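Probable oxidoreductase (Pseudomonas aeruginosa, PDB 4B7X) probably catalyses an NADP(H)-dependent oxidation or reduction as a medium-chain dehydrogenase/reductase, and binds NADP. Local coordinates at residues H[40-45]-H[82-87]; H[75-80]-H[97-102]. All coordinates share one frame; numbering follows the deposited sequence.

Overall arrangement
Strand 77-85 serves both contacts: interaction 1 pairs its end with 41-45, and interaction 2 pairs its start with N97 and the turn that follows, all within the GroES-like N-terminal part of the protein. Interaction 1 is partly buried and lies farther from the centre of the chain, with a bulge and several exposed side chains (L83, V84, K86); interaction 2 is buried and rich in glycine, and the side chain of L77 lies about 7 Å from a bound NADP. In 40-45/82-87 aliphatic side chains touch on both faces of a bonded strand pair, whereas in 75-80/97-102 a leucine methyl rests on bare backbone. The two also touch where V43 CG1 packs on G80 CA (3.6 Å).

Interaction 1 of 2, residues H[40-45]-H[82-87]; sequences QILVKN and VLVSKH
L42 faces two residues at once, L83 and V84, and this classic beta bulge organises the antiparallel pairing of 40-45 with 82-87 in the GroES-like N-terminal domain. Its carbonyl O takes a nearly linear bond from L83 N (2.7 Å) and a weak one from V84 N (3.5 Å), while L42 N gives a straight bond to V84 O (2.9 Å, 173° at the hydrogen). Farther on, K86 N binds Q40 O at 2.9 Å.

The apolar contacts divide between the two faces. On one, V82 CG2 packs over two side-by-side neighbours, 4.0 Å from both I41 CD1 and V43 CG2; V96 of the adjoining strand packs against both valines. On the other, L42 CB and CD2 lie against V84 CG2, with CB at 3.6 Å. With chi1 of V84 at -74°, that methyl stands between its own N and carbonyl carbon, directed at L42.

Among polar side chains, S85 OG accepts from H87 N in an ST turn and also bonds F90 O, while I41 CG2 touches the hydroxyl at 3.4 Å. The bulge thus lets one carbonyl serve two amides, one firmly and one weakly, without breaking the apolar face formed by I41, V43 and V82.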
loop_
_atom_site.group_PDB
_atom_site.type_symbol
_atom_site.label_atom_id
_atom_site.label_comp_id
_atom_site.label_asym_id
_atom_site.label_seq_id
_atom_site.Cartn_x
_atom_site.Cartn_y
_atom_site.Cartn_z
ATOM N N GLN H 40 19.021 36.271 -0.050
ATOM C CA GLN H 40 19.987 35.180 -0.188
ATOM C C GLN H 40 21.035 35.165 0.915
ATOM O O GLN H 40 21.257 36.176 1.581
ATOM C CB GLN H 40 20.679 35.256 -1.541
ATOM C CG GLN H 40 19.770 34.994 -2.729
ATOM C CD GLN H 40 20.555 34.874 -4.018
ATOM O OE1 GLN H 40 21.687 35.349 -4.113
ATOM N NE2 GLN H 40 19.960 34.240 -5.016
ATOM N N ILE H 41 21.668 34.007 1.110
ATOM C CA ILE H 41 22.816 33.872 2.026
ATOM C C ILE H 41 24.005 33.199 1.340
ATOM O O ILE H 41 23.849 32.549 0.303
ATOM C CB ILE H 41 22.470 33.091 3.312
ATOM C CG1 ILE H 41 22.020 31.652 2.992
ATOM C CG2 ILE H 41 21.439 33.844 4.142
ATOM C CD1 ILE H 41 22.017 30.729 4.198
ATOM N N LEU H 42 25.189 33.365 1.922
ATOM C CA LEU H 42 26.396 32.673 1.449
ATOM C C LEU H 42 26.962 31.783 2.542
ATOM O O LEU H 42 27.228 32.233 3.666
ATOM C CB LEU H 42 27.463 33.658 0.952
ATOM C CG LEU H 42 28.922 33.181 0.880
ATOM C CD1 LEU H 42 29.135 32.122 -0.192
ATOM C CD2 LEU H 42 29.851 34.364 0.652
ATOM N N VAL H 43 27.155 30.520 2.184
ATOM C CA VAL H 43 27.518 29.482 3.139
ATOM C C VAL H 43 28.821 28.813 2.739
ATOM O O VAL H 43 29.004 28.465 1.578
ATOM C CB VAL H 43 26.415 28.403 3.221
ATOM C CG1 VAL H 43 26.830 27.257 4.136
ATOM C CG2 VAL H 43 25.108 29.014 3.696
ATOM N N LYS H 44 29.707 28.627 3.713
ATOM C CA LYS H 44 30.907 27.827 3.537
ATOM C C LYS H 44 30.567 26.374 3.876
ATOM O O LYS H 44 30.366 26.034 5.044
ATOM C CB LYS H 44 32.042 28.355 4.437
ATOM C CG LYS H 44 33.230 27.412 4.613
ATOM C CD LYS H 44 34.221 27.511 3.466
ATOM C CE LYS H 44 35.316 26.453 3.555
ATOM N NZ LYS H 44 34.880 25.145 2.976
ATOM N N ASN H 45 30.498 25.531 2.847
ATOM C CA ASN H 45 30.132 24.127 3.019
ATOM C C ASN H 45 31.227 23.331 3.748
ATOM O O ASN H 45 32.391 23.382 3.363
ATOM C CB ASN H 45 29.813 23.474 1.657
ATOM C CG ASN H 45 28.678 24.169 0.906
ATOM O OD1 ASN H 45 27.917 24.965 1.466
ATOM N ND2 ASN H 45 28.554 23.851 -0.367
ATOM N N VAL H 82 27.551 30.126 7.793
ATOM C CA VAL H 82 27.045 31.288 7.067
ATOM C C VAL H 82 28.113 32.366 7.149
ATOM O O VAL H 82 28.567 32.711 8.244
ATOM C CB VAL H 82 25.693 31.790 7.623
ATOM C CG1 VAL H 82 25.334 33.170 7.069
ATOM C CG2 VAL H 82 24.591 30.793 7.295
ATOM N N LEU H 83 28.538 32.852 5.985
ATOM C CA LEU H 83 29.542 33.910 5.919
ATOM C C LEU H 83 28.862 35.268 5.864
ATOM O O LEU H 83 29.227 36.173 6.612
ATOM C CB LEU H 83 30.493 33.713 4.730
ATOM C CG LEU H 83 31.318 32.416 4.699
ATOM C CD1 LEU H 83 32.408 32.485 3.637
ATOM C CD2 LEU H 83 31.926 32.085 6.054
ATOM N N VAL H 84 27.876 35.401 4.982
ATOM C CA VAL H 84 27.056 36.615 4.914
ATOM C C VAL H 84 25.573 36.295 4.700
ATOM O O VAL H 84 25.226 35.269 4.102
ATOM C CB VAL H 84 27.540 37.619 3.835
ATOM C CG1 VAL H 84 28.813 38.323 4.280
ATOM C CG2 VAL H 84 27.744 36.932 2.494
ATOM N N SER H 85 24.715 37.187 5.191
ATOM C CA SER H 85 23.273 37.020 5.089
ATOM C C SER H 85 22.538 38.294 4.678
ATOM O O SER H 85 22.659 39.327 5.338
ATOM C CB SER H 85 22.699 36.521 6.415
ATOM O OG SER H 85 21.286 36.456 6.336
ATOM N N LYS H 86 21.770 38.191 3.596
ATOM C CA LYS H 86 20.814 39.223 3.187
ATOM C C LYS H 86 19.372 38.720 3.401
ATOM O O LYS H 86 18.466 38.996 2.604
ATOM C CB LYS H 86 21.046 39.615 1.723
ATOM C CG LYS H 86 22.329 40.399 1.473
ATOM C CD LYS H 86 22.447 40.809 0.011
ATOM C CE LYS H 86 23.654 41.710 -0.218
ATOM N NZ LYS H 86 23.709 42.241 -1.608
ATOM N N HIS H 87 19.176 37.988 4.493
ATOM C CA HIS H 87 17.908 37.323 4.796
ATOM C C HIS H 87 17.660 37.379 6.283
ATOM O O HIS H 87 18.498 36.923 7.064
ATOM C CB HIS H 87 17.959 35.878 4.301
ATOM C CG HIS H 87 16.671 35.106 4.478
ATOM N ND1 HIS H 87 16.187 34.766 5.687
ATOM C CD2 HIS H 87 15.789 34.567 3.535
ATOM C CE1 HIS H 87 15.047 34.066 5.530
ATOM N NE2 HIS H 87 14.807 33.945 4.212
#

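Interaction 2 of 2, residues H[75-80]-H[97-102]; sequences RALGVG and NGALGV
L100 drives its CD1 methyl onto the backbone of G78, coming within 3.2 Å of G78 C, a tight approach that continues along V79 N to G80 N. Its CG lies anti to its own carbonyl carbon (chi1 -56°), which carries the branch back over the strand. As G78 and G80 lack side chains, the methyl can lie directly on the peptide chain.

N97 and V79 share a different face, their side chains crossing at about a right angle with ND2 4.0 Å from V79 CG2. A76 CB meets V102 CG2 at 3.5 Å, and L77, whose side chain lies about 7 Å from the bound NADP, reaches CD2 over the G98 carbonyl. The R75 guanidinium approaches A99 CB obliquely and W57 in a cation-pi contact.

G78 and G98 form a hydrogen-bonded antiparallel pair, G78 N to G98 O at 2.8 Å and G98 N to G78 O at 3.0 Å. After the inverse gamma turn centred on A99, G101 N gives A76 O a straight bond (2.8 Å), and L100 N adds a weak, bent one. In this GroES-like domain backbone bonding therefore continues round the corner at G98, while L100 on G78 and G80, and A76 on V102, supply the close apolar contacts.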
loop_
_atom_site.group_PDB
_atom_site.type_symbol
_atom_site.label_atom_id
_atom_site.label_comp_id
_atom_site.label_asym_id
_atom_site.label_seq_id
_atom_site.Cartn_x
_atom_site.Cartn_y
_atom_site.Cartn_z
ATOM N N ARG H 75 22.754 18.459 -6.867
ATOM C CA ARG H 75 21.977 18.648 -5.651
ATOM C C ARG H 75 22.594 17.889 -4.471
ATOM O O ARG H 75 22.998 16.728 -4.608
ATOM C CB ARG H 75 20.534 18.178 -5.882
ATOM C CG ARG H 75 19.615 18.388 -4.690
ATOM C CD ARG H 75 18.139 18.280 -5.038
ATOM N NE ARG H 75 17.348 18.485 -3.827
ATOM C CZ ARG H 75 16.931 19.672 -3.388
ATOM N NH1 ARG H 75 17.204 20.779 -4.075
ATOM N NH2 ARG H 75 16.230 19.753 -2.264
ATOM N N ALA H 76 22.662 18.549 -3.320
ATOM C CA ALA H 76 23.181 17.924 -2.110
ATOM C C ALA H 76 22.766 18.658 -0.852
ATOM O O ALA H 76 22.858 19.884 -0.763
ATOM C CB ALA H 76 24.697 17.801 -2.167
ATOM N N LEU H 77 22.302 17.895 0.126
ATOM C CA LEU H 77 22.063 18.445 1.450
ATOM C C LEU H 77 23.421 18.557 2.146
ATOM O O LEU H 77 24.324 17.772 1.872
ATOM C CB LEU H 77 21.131 17.539 2.249
ATOM C CG LEU H 77 19.685 17.451 1.761
ATOM C CD1 LEU H 77 19.017 16.232 2.383
ATOM C CD2 LEU H 77 18.925 18.730 2.088
ATOM N N GLY H 78 23.574 19.528 3.035
ATOM C CA GLY H 78 24.858 19.723 3.678
ATOM C C GLY H 78 24.742 20.562 4.920
ATOM O O GLY H 78 23.672 21.082 5.227
ATOM N N VAL H 79 25.854 20.671 5.641
ATOM C CA VAL H 79 25.973 21.551 6.790
ATOM C C VAL H 79 27.120 22.508 6.480
ATOM O O VAL H 79 28.135 22.102 5.900
ATOM C CB VAL H 79 26.234 20.744 8.075
ATOM C CG1 VAL H 79 26.940 21.585 9.121
ATOM C CG2 VAL H 79 24.924 20.207 8.632
ATOM N N GLY H 80 26.946 23.777 6.833
ATOM C CA GLY H 80 27.935 24.806 6.512
ATOM C C GLY H 80 27.857 26.009 7.432
ATOM O O GLY H 80 26.945 26.104 8.257
ATOM N N ASN H 97 21.897 23.749 8.219
ATOM C CA ASN H 97 21.604 22.576 7.433
ATOM C C ASN H 97 20.734 23.024 6.263
ATOM O O ASN H 97 19.741 23.718 6.457
ATOM C CB ASN H 97 20.861 21.567 8.304
ATOM C CG ASN H 97 20.553 20.282 7.573
ATOM O OD1 ASN H 97 19.846 20.282 6.572
ATOM N ND2 ASN H 97 21.072 19.180 8.077
ATOM N N GLY H 98 21.100 22.642 5.047
ATOM C CA GLY H 98 20.385 23.129 3.883
ATOM C C GLY H 98 20.787 22.401 2.632
ATOM O O GLY H 98 21.643 21.514 2.666
ATOM N N ALA H 99 20.162 22.768 1.519
ATOM C CA ALA H 99 20.500 22.169 0.239
ATOM C C ALA H 99 21.678 22.949 -0.320
ATOM O O ALA H 99 21.495 23.929 -1.044
ATOM C CB ALA H 99 19.314 22.208 -0.711
ATOM N N LEU H 100 22.888 22.513 0.033
ATOM C CA LEU H 100 24.080 23.325 -0.220
ATOM C C LEU H 100 24.742 22.979 -1.541
ATOM O O LEU H 100 25.510 23.769 -2.066
ATOM C CB LEU H 100 25.071 23.266 0.961
ATOM C CG LEU H 100 24.542 23.658 2.353
ATOM C CD1 LEU H 100 25.548 23.351 3.461
ATOM C CD2 LEU H 100 24.105 25.125 2.426
ATOM N N GLY H 101 24.425 21.816 -2.092
ATOM C CA GLY H 101 24.948 21.418 -3.403
ATOM C C GLY H 101 26.365 20.864 -3.323
ATOM O O GLY H 101 27.052 21.055 -2.327
ATOM N N VAL H 102 26.800 20.171 -4.370
ATOM C CA VAL H 102 28.121 19.556 -4.382
ATOM C C VAL H 102 29.180 20.582 -4.825
ATOM O O VAL H 102 29.628 20.570 -5.955
ATOM C CB VAL H 102 28.128 18.277 -5.247
ATOM C CG1 VAL H 102 29.461 17.537 -5.133
ATOM C CG2 VAL H 102 27.001 17.351 -4.804
#